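Local structure of aminotransferase (Neisseria meningitidis Z2491, 3JTX) at residues P69-R72 / Q73-N77; I132-G135 / A136-G140; M278-P281 / V282-S286; D292-H295 / V296-N299. The protein probably transfers amino groups between amino acids and 2-oxo acids, using pyridoxal 5'-phosphate held covalently as an internal aldimine. One frame throughout, in Å; residues are numbered along the deposited sequence.

The four contacts follow one another along the chain, all in the class I and II aminotransferase region; interactions 1, 3 and 4 lie at helix starts, and interaction 2 runs to a helix end. Interactions 1 and 3 are neighbours, centres about 12 Å apart: helix 69-82 meets helix 280-291 through a salt bridge from Glu70 OE2 to Arg284 NH1 (2.9 Å), and its Leu71 packs on Gln283 and on Met278, which leads into that helix. Interaction 4 begins the next helix, 294-314, beside the segment carrying the cofactor lysine. Interaction 2, about 34 Å from interaction 4 between centres and across the chain's centre, belongs to a beta-alpha-beta crossover of the large sheet.

Interaction 1 (P69-R72 / Q73-N77); sequences PELR and QACAN
Leu71 and Cys75, one helical turn apart, make the apolar part of this contact, with Leu71 CD1 4.2 Å from Cys75 SG. The leucine CG is anti to the backbone N (chi1 172°), which carries its methyls to the same buried flank of the helix as the sulfur. Backbone hydrogen bonds form the second group and have the regular i to i+4 pattern, running from Gln73 N, which gives to Pro69 O at 2.9 Å, through to Ala76 N, which gives to Arg72 O. The third kind is a side-chain bond on the exposed flank. A bend at chi2 (61°) turns the Gln73 amide along the helix, where NE2 reaches Asn77 OD1 at 2.9 Å. Asn77 lies nearly in the plane of the glutamine amide, yet the donor stands well above the plane of the asparagine carbonyl. The Arg72 guanidinium is hydrogen-bonded to the carbonyls of Ala66, Gly67 and Ala90. In the fold, this first part of helix 69-82 packs on helix 280-291 through Glu70, Leu71 and Ala74, with a salt bridge from Glu70 to Arg284, and on strand 94-97 through Leu71, Arg72, Cys75 and Ala76.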
ATOM      1  N   PRO A  69      18.774  -2.163  -5.083  1.00 15.76           N
ATOM      2  CA  PRO A  69      19.630  -1.155  -5.686  1.00 16.18           C
ATOM      3  C   PRO A  69      19.440  -1.036  -7.202  1.00 15.89           C
ATOM      4  O   PRO A  69      19.419   0.069  -7.741  1.00 15.66           O
ATOM      5  CB  PRO A  69      21.041  -1.669  -5.379  1.00 16.37           C
ATOM      6  CG  PRO A  69      20.909  -2.469  -4.139  1.00 16.85           C
ATOM      7  CD  PRO A  69      19.524  -3.065  -4.175  1.00 16.38           C
ATOM      8  N   GLU A  70      19.306  -2.168  -7.891  1.00 15.90           N
ATOM      9  CA  GLU A  70      19.187  -2.148  -9.349  1.00 15.99           C
ATOM     10  C   GLU A  70      17.861  -1.541  -9.845  1.00 15.49           C
ATOM     11  O   GLU A  70      17.819  -0.989 -10.935  1.00 14.37           O
ATOM     12  CB  GLU A  70      19.468  -3.541  -9.973  1.00 16.21           C
ATOM     13  CG  GLU A  70      18.610  -4.695  -9.466  1.00 17.85           C
ATOM     14  CD  GLU A  70      19.250  -5.490  -8.320  1.00 19.74           C
ATOM     15  OE1 GLU A  70      19.806  -4.878  -7.375  1.00 16.23           O
ATOM     16  OE2 GLU A  70      19.203  -6.742  -8.374  1.00 20.10           O
ATOM     17  N   LEU A  71      16.791  -1.589  -9.051  1.00 15.42           N
ATOM     18  CA  LEU A  71      15.577  -0.850  -9.433  1.00 15.36           C
ATOM     19  C   LEU A  71      15.771   0.659  -9.270  1.00 15.58           C
ATOM     20  O   LEU A  71      15.396   1.429 -10.152  1.00 15.60           O
ATOM     21  CB  LEU A  71      14.339  -1.313  -8.650  1.00 15.83           C
ATOM     22  CG  LEU A  71      13.060  -0.481  -8.830  1.00 14.29           C
ATOM     23  CD1 LEU A  71      12.670  -0.421 -10.314  1.00 14.26           C
ATOM     24  CD2 LEU A  71      11.928  -1.055  -7.962  1.00 11.78           C
ATOM     25  N   ARG A  72      16.337   1.100  -8.144  1.00 15.70           N
ATOM     26  CA  ARG A  72      16.551   2.537  -7.959  1.00 15.84           C
ATOM     27  C   ARG A  72      17.503   3.085  -9.040  1.00 15.71           C
ATOM     28  O   ARG A  72      17.331   4.212  -9.534  1.00 15.67           O
ATOM     29  CB  ARG A  72      17.017   2.853  -6.537  1.00 15.95           C
ATOM     30  CG  ARG A  72      15.864   2.760  -5.523  1.00 17.67           C
ATOM     31  CD  ARG A  72      16.271   3.035  -4.094  1.00 19.53           C
ATOM     32  NE  ARG A  72      16.771   1.812  -3.471  1.00 23.36           N
ATOM     33  CZ  ARG A  72      18.047   1.538  -3.224  1.00 21.87           C
ATOM     34  NH1 ARG A  72      19.000   2.394  -3.521  1.00 22.56           N
ATOM     35  NH2 ARG A  72      18.361   0.398  -2.659  1.00 22.92           N
ATOM     36  N   GLN A  73      18.475   2.272  -9.443  1.00 16.12           N
ATOM     37  CA  GLN A  73      19.425   2.666 -10.478  1.00 16.56           C
ATOM     38  C   GLN A  73      18.781   2.722 -11.861  1.00 16.38           C
ATOM     39  O   GLN A  73      19.118   3.606 -12.673  1.00 15.62           O
ATOM     40  CB  GLN A  73      20.674   1.757 -10.468  1.00 16.71           C
ATOM     41  CG  GLN A  73      21.792   2.252 -11.361  1.00 19.58           C
ATOM     42  CD  GLN A  73      22.299   3.630 -10.954  1.00 23.38           C
ATOM     43  OE1 GLN A  73      22.555   3.877  -9.778  1.00 25.42           O
ATOM     44  NE2 GLN A  73      22.452   4.526 -11.925  1.00 22.45           N
ATOM     45  N   ALA A  74      17.853   1.800 -12.138  1.00 16.18           N
ATOM     46  CA  ALA A  74      17.084   1.845 -13.389  1.00 15.72           C
ATOM     47  C   ALA A  74      16.272   3.147 -13.471  1.00 15.64           C
ATOM     48  O   ALA A  74      16.178   3.775 -14.530  1.00 15.65           O
ATOM     49  CB  ALA A  74      16.158   0.648 -13.499  1.00 15.30           C
ATOM     50  N   CYS A  75      15.690   3.549 -12.346  1.00 15.86           N
ATOM     51  CA  CYS A  75      14.974   4.817 -12.286  1.00 16.57           C
ATOM     52  C   CYS A  75      15.913   5.998 -12.517  1.00 16.28           C
ATOM     53  O   CYS A  75      15.580   6.907 -13.284  1.00 16.39           O
ATOM     54  CB  CYS A  75      14.236   4.967 -10.963  1.00 16.65           C
ATOM     55  SG  CYS A  75      12.965   3.721 -10.739  1.00 17.45           S
ATOM     56  N   ALA A  76      17.067   5.980 -11.857  1.00 16.14           N
ATOM     57  CA  ALA A  76      18.099   7.029 -12.022  1.00 16.45           C
ATOM     58  C   ALA A  76      18.579   7.118 -13.471  1.00 16.76           C
ATOM     59  O   ALA A  76      18.730   8.216 -14.027  1.00 16.59           O
ATOM     60  CB  ALA A  76      19.264   6.779 -11.090  1.00 16.01           C
ATOM     61  N   ASN A  77      18.824   5.958 -14.082  1.00 17.15           N
ATOM     62  CA  ASN A  77      19.247   5.895 -15.475  1.00 17.06           C
ATOM     63  C   ASN A  77      18.179   6.435 -16.425  1.00 16.20           C
ATOM     64  O   ASN A  77      18.496   7.182 -17.347  1.00 15.86           O
ATOM     65  CB  ASN A  77      19.602   4.467 -15.877  1.00 17.85           C
ATOM     66  CG  ASN A  77      20.858   3.950 -15.190  1.00 18.99           C
ATOM     67  OD1 ASN A  77      21.658   4.723 -14.665  1.00 18.67           O
ATOM     68  ND2 ASN A  77      21.024   2.629 -15.178  1.00 19.17           N
TER

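Interaction 2 (I132-G135 / A136-G140); sequences IYEG and ATLLG
Gly135, the residue most buried by the local contact, offers its carbonyl to Leu139. Leu139 N donates to Gly135 O at 2.9 Å, while the leucine side chain folds back over the same oxygen, its CB 3.3 Å away. Ala136 is second in burial. Its N-H bonds to Ile132 O at 2.8 Å, and its methyl meets Phe105 and Val108 of helix 100-111. Glu134 comes third: Leu138 N gives a straight bond to Glu134 O at 3.0 Å (170° at the hydrogen), and the aliphatic part of the glutamate, CG anti to the backbone N at 177°, meets Leu138 CD1 at 3.9 Å, the two side chains running at a slant to each other. One residue earlier, Tyr133 O takes a bond from Thr137 OG1 at 2.8 Å and a weak one from Thr137 N. In this crossover helix, between strands 122-127 and 143-148, the chemistry implies a division of labour: a buried threonine hydroxyl is satisfied by the helix's own backbone, apolar side chains pack on helices 2-8 and 100-111, strand 169-175 and Tyr273 of the second subunit, and the glutamate carboxylate is salt-bridged to Arg361, remote in sequence.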
ATOM      1  N   ILE A 132      -7.405  12.271  -5.619  1.00 20.85           N
ATOM      2  CA  ILE A 132      -6.517  11.913  -4.507  0.50 20.46           C
ATOM      3  C   ILE A 132      -6.036  13.154  -3.756  1.00 20.22           C
ATOM      4  O   ILE A 132      -5.901  13.128  -2.549  1.00 19.83           O
ATOM      5  CB  ILE A 132      -5.280  11.085  -4.989  0.50 20.39           C
ATOM      6  CG1 ILE A 132      -5.700   9.676  -5.408  0.50 20.08           C
ATOM      7  CG2 ILE A 132      -4.218  11.002  -3.898  0.50 20.66           C
ATOM      8  CD1 ILE A 132      -6.393   8.896  -4.321  0.50 18.17           C
ATOM      9  N   TYR A 133      -5.804  14.265  -4.476  1.00 19.34           N
ATOM     10  CA  TYR A 133      -5.307  15.484  -3.812  1.00 18.48           C
ATOM     11  C   TYR A 133      -6.282  15.931  -2.713  1.00 18.64           C
ATOM     12  O   TYR A 133      -5.872  16.286  -1.603  1.00 18.38           O
ATOM     13  CB  TYR A 133      -5.050  16.651  -4.786  1.00 18.65           C
ATOM     14  CG  TYR A 133      -4.232  16.324  -6.016  1.00 17.81           C
ATOM     15  CD1 TYR A 133      -3.379  15.211  -6.066  1.00 17.70           C
ATOM     16  CD2 TYR A 133      -4.310  17.132  -7.150  1.00 18.14           C
ATOM     17  CE1 TYR A 133      -2.660  14.907  -7.221  1.00 16.31           C
ATOM     18  CE2 TYR A 133      -3.569  16.840  -8.291  1.00 16.17           C
ATOM     19  CZ  TYR A 133      -2.763  15.732  -8.320  1.00 16.22           C
ATOM     20  OH  TYR A 133      -2.094  15.437  -9.474  1.00 17.61           O
ATOM     21  N   GLU A 134      -7.570  15.903  -3.031  1.00 18.69           N
ATOM     22  CA  GLU A 134      -8.606  16.303  -2.085  1.00 18.77           C
ATOM     23  C   GLU A 134      -8.755  15.285  -0.956  1.00 18.55           C
ATOM     24  O   GLU A 134      -8.748  15.638   0.217  1.00 18.37           O
ATOM     25  CB  GLU A 134      -9.937  16.452  -2.809  1.00 19.51           C
ATOM     26  CG  GLU A 134     -11.079  16.808  -1.872  1.00 20.13           C
ATOM     27  CD  GLU A 134     -12.449  16.685  -2.530  1.00 22.26           C
ATOM     28  OE1 GLU A 134     -12.716  15.699  -3.267  1.00 24.02           O
ATOM     29  OE2 GLU A 134     -13.263  17.579  -2.269  1.00 21.62           O
ATOM     30  N   GLY A 135      -8.899  14.012  -1.311  1.00 18.29           N
ATOM     31  CA  GLY A 135      -9.081  12.974  -0.303  1.00 17.92           C
ATOM     32  C   GLY A 135      -7.929  12.881   0.678  1.00 17.55           C
ATOM     33  O   GLY A 135      -8.140  12.759   1.884  1.00 17.06           O
ATOM     34  N   ALA A 136      -6.707  12.922   0.160  1.00 17.31           N
ATOM     35  CA  ALA A 136      -5.509  12.766   0.986  1.00 17.02           C
ATOM     36  C   ALA A 136      -5.420  13.896   2.002  1.00 17.34           C
ATOM     37  O   ALA A 136      -5.141  13.671   3.183  1.00 17.45           O
ATOM     38  CB  ALA A 136      -4.242  12.729   0.089  1.00 17.28           C
ATOM     39  N   THR A 137      -5.675  15.117   1.532  1.00 16.85           N
ATOM     40  CA  THR A 137      -5.641  16.296   2.374  1.00 16.65           C
ATOM     41  C   THR A 137      -6.686  16.217   3.479  1.00 16.88           C
ATOM     42  O   THR A 137      -6.344  16.352   4.652  1.00 16.47           O
ATOM     43  CB  THR A 137      -5.828  17.573   1.527  1.00 16.31           C
ATOM     44  OG1 THR A 137      -4.758  17.650   0.563  1.00 16.62           O
ATOM     45  CG2 THR A 137      -5.856  18.833   2.430  1.00 16.16           C
ATOM     46  N   LEU A 138      -7.940  15.953   3.107  1.00 17.03           N
ATOM     47  CA  LEU A 138      -9.047  15.944   4.081  1.00 17.64           C
ATOM     48  C   LEU A 138      -8.909  14.787   5.073  1.00 18.00           C
ATOM     49  O   LEU A 138      -9.052  14.982   6.284  1.00 17.69           O
ATOM     50  CB  LEU A 138     -10.409  15.934   3.365  1.00 17.19           C
ATOM     51  CG  LEU A 138     -10.744  17.224   2.587  1.00 18.43           C
ATOM     52  CD1 LEU A 138     -12.106  17.153   1.891  1.00 17.62           C
ATOM     53  CD2 LEU A 138     -10.671  18.479   3.480  1.00 18.91           C
ATOM     54  N   LEU A 139      -8.590  13.594   4.583  1.00 18.61           N
ATOM     55  CA  LEU A 139      -8.371  12.465   5.488  1.00 19.72           C
ATOM     56  C   LEU A 139      -7.156  12.680   6.394  1.00 20.43           C
ATOM     57  O   LEU A 139      -7.137  12.161   7.498  1.00 21.50           O
ATOM     58  CB  LEU A 139      -8.271  11.134   4.743  1.00 18.89           C
ATOM     59  CG  LEU A 139      -9.599  10.675   4.134  1.00 18.67           C
ATOM     60  CD1 LEU A 139      -9.351   9.634   3.044  1.00 17.50           C
ATOM     61  CD2 LEU A 139     -10.551  10.150   5.231  1.00 18.11           C
ATOM     62  N   GLY A 140      -6.177  13.469   5.953  1.00 20.45           N
ATOM     63  CA  GLY A 140      -5.054  13.844   6.807  1.00 20.95           C
ATOM     64  C   GLY A 140      -5.288  14.981   7.796  1.00 21.65           C
ATOM     65  O   GLY A 140      -4.371  15.371   8.511  1.00 22.49           O
TER

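Interaction 3 (M278-P281 / V282-S286); sequences MSIP and VQRAS
Different first torsions bring the side chains of Met278, deposited as selenomethionine, and Gln283 across each other at a slant. Met278 has CG anti to the backbone N (chi1 -170°), is extended to SE and bends at chi3 (-73°), whereas Gln283 has CG anti to its carbonyl carbon (chi1 -65°). Met278 SE rests 3.6 Å from Gln283 CG, and the glutamine goes on to place its amide beside the preceding backbone: NE2 donates to Met278 O at 2.9 Å, with the carbonyl oxygen close to the amide plane. That primary amide is gripped at both ends, since Gln283 OE1 accepts from Leu68 N, a bond that fixes which way round it lies. Val282 crosses Met278 at about a right angle, its CG1 3.8 Å from Met278 CG, and its other methyl, CG2, packs on Ser279 CB at 3.7 Å. Ile280 and Arg284 run side by side in the same direction, Ile280 CG2 lying 3.9 Å from Arg284 NE; this NE pairs with Glu58, and NH1 with Glu70. Ser286 OG donates to Val282 O at 2.6 Å; the hydroxyl and Ser286 N approach this oxygen from opposite faces of its plane. Ser279 holds the N-cap position without a capping bond from its hydroxyl, which instead has a weak bond to Gly251 O of the second subunit. With Gln283 N bonded to Ser279 O and Pro281 in the first turn, where no N-H is needed, the arrangement is that of a helix N-terminus, here starting helix 280-291, in which a residue just ahead of the cap folds against the first turn.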
HETATM    1  N   MSE A 278       7.905  -3.353  -2.358  1.00 14.08           N
HETATM    2  CA  MSE A 278       7.505  -3.911  -3.664  1.00 13.42           C
HETATM    3  C   MSE A 278       7.951  -5.357  -3.880  1.00 14.21           C
HETATM    4  O   MSE A 278       9.142  -5.657  -3.812  1.00 13.34           O
HETATM    5  CB  MSE A 278       8.088  -3.053  -4.779  1.00 13.54           C
HETATM    6  CG  MSE A 278       7.558  -3.379  -6.171  1.00 13.42           C
HETATM    7 SE   MSE A 278       8.299  -2.230  -7.534  0.75 13.55          SE
HETATM    8  CE  MSE A 278       7.283  -0.615  -7.061  1.00 12.85           C
ATOM      9  N   SER A 279       6.988  -6.245  -4.173  1.00 13.59           N
ATOM     10  CA  SER A 279       7.282  -7.607  -4.631  1.00 13.89           C
ATOM     11  C   SER A 279       8.517  -7.661  -5.531  1.00 13.04           C
ATOM     12  O   SER A 279       8.598  -6.928  -6.510  1.00 13.11           O
ATOM     13  CB  SER A 279       6.056  -8.106  -5.411  1.00 13.76           C
ATOM     14  OG  SER A 279       6.263  -9.383  -5.943  1.00 14.47           O
ATOM     15  N   ILE A 280       9.475  -8.540  -5.246  1.00 12.94           N
ATOM     16  CA  ILE A 280      10.692  -8.552  -6.055  1.00 13.03           C
ATOM     17  C   ILE A 280      10.391  -8.816  -7.551  1.00 13.38           C
ATOM     18  O   ILE A 280      10.917  -8.099  -8.414  1.00 14.11           O
ATOM     19  CB  ILE A 280      11.786  -9.478  -5.476  1.00 13.33           C
ATOM     20  CG1 ILE A 280      12.271  -8.889  -4.133  1.00 14.20           C
ATOM     21  CG2 ILE A 280      12.972  -9.541  -6.435  1.00 12.26           C
ATOM     22  CD1 ILE A 280      13.151  -9.795  -3.297  1.00 14.87           C
ATOM     23  N   PRO A 281       9.541  -9.810  -7.869  1.00 13.27           N
ATOM     24  CA  PRO A 281       9.177  -9.955  -9.296  1.00 13.95           C
ATOM     25  C   PRO A 281       8.569  -8.704  -9.937  1.00 14.24           C
ATOM     26  O   PRO A 281       8.812  -8.447 -11.122  1.00 14.15           O
ATOM     27  CB  PRO A 281       8.185 -11.116  -9.287  1.00 14.42           C
ATOM     28  CG  PRO A 281       8.631 -11.955  -8.113  1.00 13.57           C
ATOM     29  CD  PRO A 281       9.030 -10.931  -7.064  1.00 13.79           C
ATOM     30  N   VAL A 282       7.810  -7.913  -9.175  1.00 14.27           N
ATOM     31  CA  VAL A 282       7.321  -6.628  -9.687  1.00 14.12           C
ATOM     32  C   VAL A 282       8.467  -5.622  -9.881  1.00 14.25           C
ATOM     33  O   VAL A 282       8.478  -4.863 -10.869  1.00 14.70           O
ATOM     34  CB  VAL A 282       6.226  -6.052  -8.785  1.00 13.93           C
ATOM     35  CG1 VAL A 282       5.810  -4.665  -9.252  1.00 13.44           C
ATOM     36  CG2 VAL A 282       5.011  -7.012  -8.775  1.00 15.03           C
ATOM     37  N   GLN A 283       9.445  -5.638  -8.974  1.00 13.39           N
ATOM     38  CA  GLN A 283      10.652  -4.848  -9.155  1.00 13.74           C
ATOM     39  C   GLN A 283      11.414  -5.232 -10.437  1.00 13.87           C
ATOM     40  O   GLN A 283      11.883  -4.363 -11.173  1.00 12.46           O
ATOM     41  CB  GLN A 283      11.593  -4.971  -7.960  1.00 13.77           C
ATOM     42  CG  GLN A 283      11.040  -4.401  -6.644  1.00 13.79           C
ATOM     43  CD  GLN A 283      12.138  -4.276  -5.598  1.00 14.40           C
ATOM     44  OE1 GLN A 283      13.191  -3.684  -5.865  1.00 14.03           O
ATOM     45  NE2 GLN A 283      11.892  -4.817  -4.396  1.00 13.43           N
ATOM     46  N   ARG A 284      11.515  -6.532 -10.699  1.00 13.70           N
ATOM     47  CA  ARG A 284      12.197  -7.013 -11.901  1.00 14.02           C
ATOM     48  C   ARG A 284      11.470  -6.570 -13.188  1.00 14.21           C
ATOM     49  O   ARG A 284      12.101  -6.131 -14.154  1.00 13.70           O
ATOM     50  CB  ARG A 284      12.334  -8.535 -11.877  1.00 14.36           C
ATOM     51  CG  ARG A 284      13.087  -9.084 -10.667  1.00 15.70           C
ATOM     52  CD  ARG A 284      14.575  -9.035 -10.825  1.00 17.08           C
ATOM     53  NE  ARG A 284      15.226  -9.569  -9.634  1.00 15.23           N
ATOM     54  CZ  ARG A 284      16.395  -9.161  -9.159  1.00 15.41           C
ATOM     55  NH1 ARG A 284      17.091  -8.205  -9.777  1.00 16.39           N
ATOM     56  NH2 ARG A 284      16.871  -9.703  -8.049  1.00 14.44           N
ATOM     57  N   ALA A 285      10.153  -6.732 -13.194  1.00 14.32           N
ATOM     58  CA  ALA A 285       9.317  -6.305 -14.312  1.00 14.73           C
ATOM     59  C   ALA A 285       9.459  -4.798 -14.521  1.00 14.70           C
ATOM     60  O   ALA A 285       9.479  -4.317 -15.659  1.00 15.95           O
ATOM     61  CB  ALA A 285       7.857  -6.686 -14.034  1.00 14.08           C
ATOM     62  N   SER A 286       9.599  -4.058 -13.421  1.00 14.66           N
ATOM     63  CA  SER A 286       9.717  -2.603 -13.466  1.00 14.94           C
ATOM     64  C   SER A 286      11.064  -2.148 -14.017  1.00 15.10           C
ATOM     65  O   SER A 286      11.119  -1.212 -14.813  1.00 15.24           O
ATOM     66  CB  SER A 286       9.473  -1.997 -12.074  1.00 14.54           C
ATOM     67  OG  SER A 286       8.184  -2.385 -11.585  1.00 15.65           O
TER

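Interaction 4 (D292-H295 / V296-N299); sequences DEQH and VIDN
The His295 imidazole has Val296 N and Val296 CG2 over one face, the methyl making a CH-pi contact 3.7 Å from the ring centroid and displaced towards the rim. At its edge, in the ring plane, lies Asp292 CB, and ND1 donates to Asp292 OD2 at 2.7 Å. The other flat pair, the Gln294 amide and Asp298 carboxylate, have planes 45° apart. The motif is a helix N-terminal cap: the same OD2 also accepts from His295 N at 3.1 Å, one carboxylate oxygen holding both the first turn and the ring. ND1 takes its anti lone pair, and the backbone N-H comes from the syn side, 30° out of the carboxylate plane. A chi1 of 79° sets the imidazole between its own backbone N and carbonyl carbon, where it can meet Asp292, while Ser247 OG bonds to NE2; the bonds at both nitrogens fix the ring's rotation. Glu293 leads its carboxylate beside Val296 and on to a salt bridge with Arg246, which follows the cofactor-bearing residue 245. Asn299, bonded to His42 and Asn248, also makes weak bonds to Arg246 and to the carbonyl oxygen of that modified residue. On the exposed flank, Gln294 NE2 reaches Asp298 OD1 at 3.1 Å, arriving from above the carboxylate plane.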
ATOM      1  N   ASP A 292      13.465  -0.124 -21.046  1.00 17.29           N
ATOM      2  CA  ASP A 292      13.054  -0.212 -22.447  1.00 17.48           C
ATOM      3  C   ASP A 292      12.276   1.017 -22.898  1.00 17.49           C
ATOM      4  O   ASP A 292      11.355   1.464 -22.211  1.00 17.69           O
ATOM      5  CB  ASP A 292      12.173  -1.425 -22.671  1.00 17.21           C
ATOM      6  CG  ASP A 292      11.804  -1.603 -24.124  1.00 18.09           C
ATOM      7  OD1 ASP A 292      12.730  -1.786 -24.923  1.00 21.52           O
ATOM      8  OD2 ASP A 292      10.607  -1.528 -24.477  1.00 15.73           O
ATOM      9  N   GLU A 293      12.629   1.548 -24.066  1.00 17.54           N
ATOM     10  CA  GLU A 293      11.873   2.644 -24.654  1.00 17.72           C
ATOM     11  C   GLU A 293      11.049   2.246 -25.879  1.00 17.74           C
ATOM     12  O   GLU A 293      10.146   2.993 -26.259  1.00 16.17           O
ATOM     13  CB  GLU A 293      12.777   3.824 -24.995  1.00 18.35           C
ATOM     14  CG  GLU A 293      13.413   4.494 -23.797  1.00 18.89           C
ATOM     15  CD  GLU A 293      12.413   5.052 -22.779  1.00 19.29           C
ATOM     16  OE1 GLU A 293      11.340   5.565 -23.160  1.00 20.31           O
ATOM     17  OE2 GLU A 293      12.725   4.991 -21.573  1.00 20.35           O
ATOM     18  N   GLN A 294      11.329   1.091 -26.496  1.00 17.50           N
ATOM     19  CA  GLN A 294      10.611   0.749 -27.723  1.00 18.35           C
ATOM     20  C   GLN A 294       9.117   0.677 -27.471  1.00 18.09           C
ATOM     21  O   GLN A 294       8.324   1.232 -28.234  1.00 18.21           O
ATOM     22  CB  GLN A 294      11.113  -0.553 -28.362  1.00 18.77           C
ATOM     23  CG  GLN A 294      10.584  -0.768 -29.785  1.00 21.52           C
ATOM     24  CD  GLN A 294      10.929   0.400 -30.728  1.00 25.66           C
ATOM     25  OE1 GLN A 294      12.104   0.747 -30.894  1.00 26.97           O
ATOM     26  NE2 GLN A 294       9.897   1.026 -31.321  1.00 26.09           N
ATOM     27  N   HIS A 295       8.718   0.018 -26.385  1.00 17.97           N
ATOM     28  CA  HIS A 295       7.294  -0.101 -26.098  1.00 17.45           C
ATOM     29  C   HIS A 295       6.671   1.264 -25.813  1.00 17.59           C
ATOM     30  O   HIS A 295       5.481   1.467 -26.063  1.00 17.66           O
ATOM     31  CB  HIS A 295       7.031  -1.104 -24.975  1.00 17.39           C
ATOM     32  CG  HIS A 295       7.275  -0.573 -23.595  1.00 16.15           C
ATOM     33  ND1 HIS A 295       8.520  -0.581 -23.007  1.00 14.75           N
ATOM     34  CD2 HIS A 295       6.423  -0.057 -22.674  1.00 15.32           C
ATOM     35  CE1 HIS A 295       8.431  -0.069 -21.787  1.00 15.50           C
ATOM     36  NE2 HIS A 295       7.168   0.251 -21.559  1.00 15.91           N
ATOM     37  N   VAL A 296       7.473   2.206 -25.304  1.00 17.25           N
ATOM     38  CA  VAL A 296       6.967   3.535 -24.971  1.00 16.34           C
ATOM     39  C   VAL A 296       6.792   4.353 -26.251  1.00 16.97           C
ATOM     40  O   VAL A 296       5.778   5.051 -26.415  1.00 16.25           O
ATOM     41  CB  VAL A 296       7.875   4.267 -23.976  1.00 16.26           C
ATOM     42  CG1 VAL A 296       7.265   5.598 -23.608  1.00 15.50           C
ATOM     43  CG2 VAL A 296       8.089   3.421 -22.704  1.00 15.34           C
ATOM     44  N   ILE A 297       7.772   4.251 -27.156  1.00 16.98           N
ATOM     45  CA  ILE A 297       7.684   4.870 -28.474  1.00 17.24           C
ATOM     46  C   ILE A 297       6.440   4.363 -29.226  1.00 17.76           C
ATOM     47  O   ILE A 297       5.676   5.156 -29.765  1.00 17.37           O
ATOM     48  CB  ILE A 297       8.959   4.617 -29.303  1.00 17.27           C
ATOM     49  CG1 ILE A 297      10.154   5.373 -28.682  1.00 16.41           C
ATOM     50  CG2 ILE A 297       8.723   5.015 -30.787  1.00 16.58           C
ATOM     51  CD1 ILE A 297      11.550   4.787 -29.043  1.00 16.30           C
ATOM     52  N   ASP A 298       6.212   3.052 -29.218  1.00 18.26           N
ATOM     53  CA  ASP A 298       5.023   2.470 -29.861  1.00 18.52           C
ATOM     54  C   ASP A 298       3.722   3.013 -29.244  1.00 18.46           C
ATOM     55  O   ASP A 298       2.794   3.396 -29.946  1.00 18.54           O
ATOM     56  CB  ASP A 298       5.047   0.949 -29.735  1.00 18.51           C
ATOM     57  CG  ASP A 298       6.213   0.300 -30.489  1.00 20.53           C
ATOM     58  OD1 ASP A 298       6.826   0.936 -31.374  1.00 20.76           O
ATOM     59  OD2 ASP A 298       6.518  -0.867 -30.166  1.00 24.31           O
ATOM     60  N   ASN A 299       3.671   3.053 -27.919  1.00 18.82           N
ATOM     61  CA  ASN A 299       2.496   3.545 -27.195  1.00 19.24           C
ATOM     62  C   ASN A 299       2.199   4.999 -27.578  1.00 19.72           C
ATOM     63  O   ASN A 299       1.055   5.367 -27.904  1.00 19.18           O
ATOM     64  CB  ASN A 299       2.751   3.421 -25.690  1.00 19.24           C
ATOM     65  CG  ASN A 299       1.493   3.568 -24.856  1.00 20.56           C
ATOM     66  OD1 ASN A 299       0.423   3.072 -25.226  1.00 20.85           O
ATOM     67  ND2 ASN A 299       1.626   4.221 -23.691  1.00 21.04           N
TER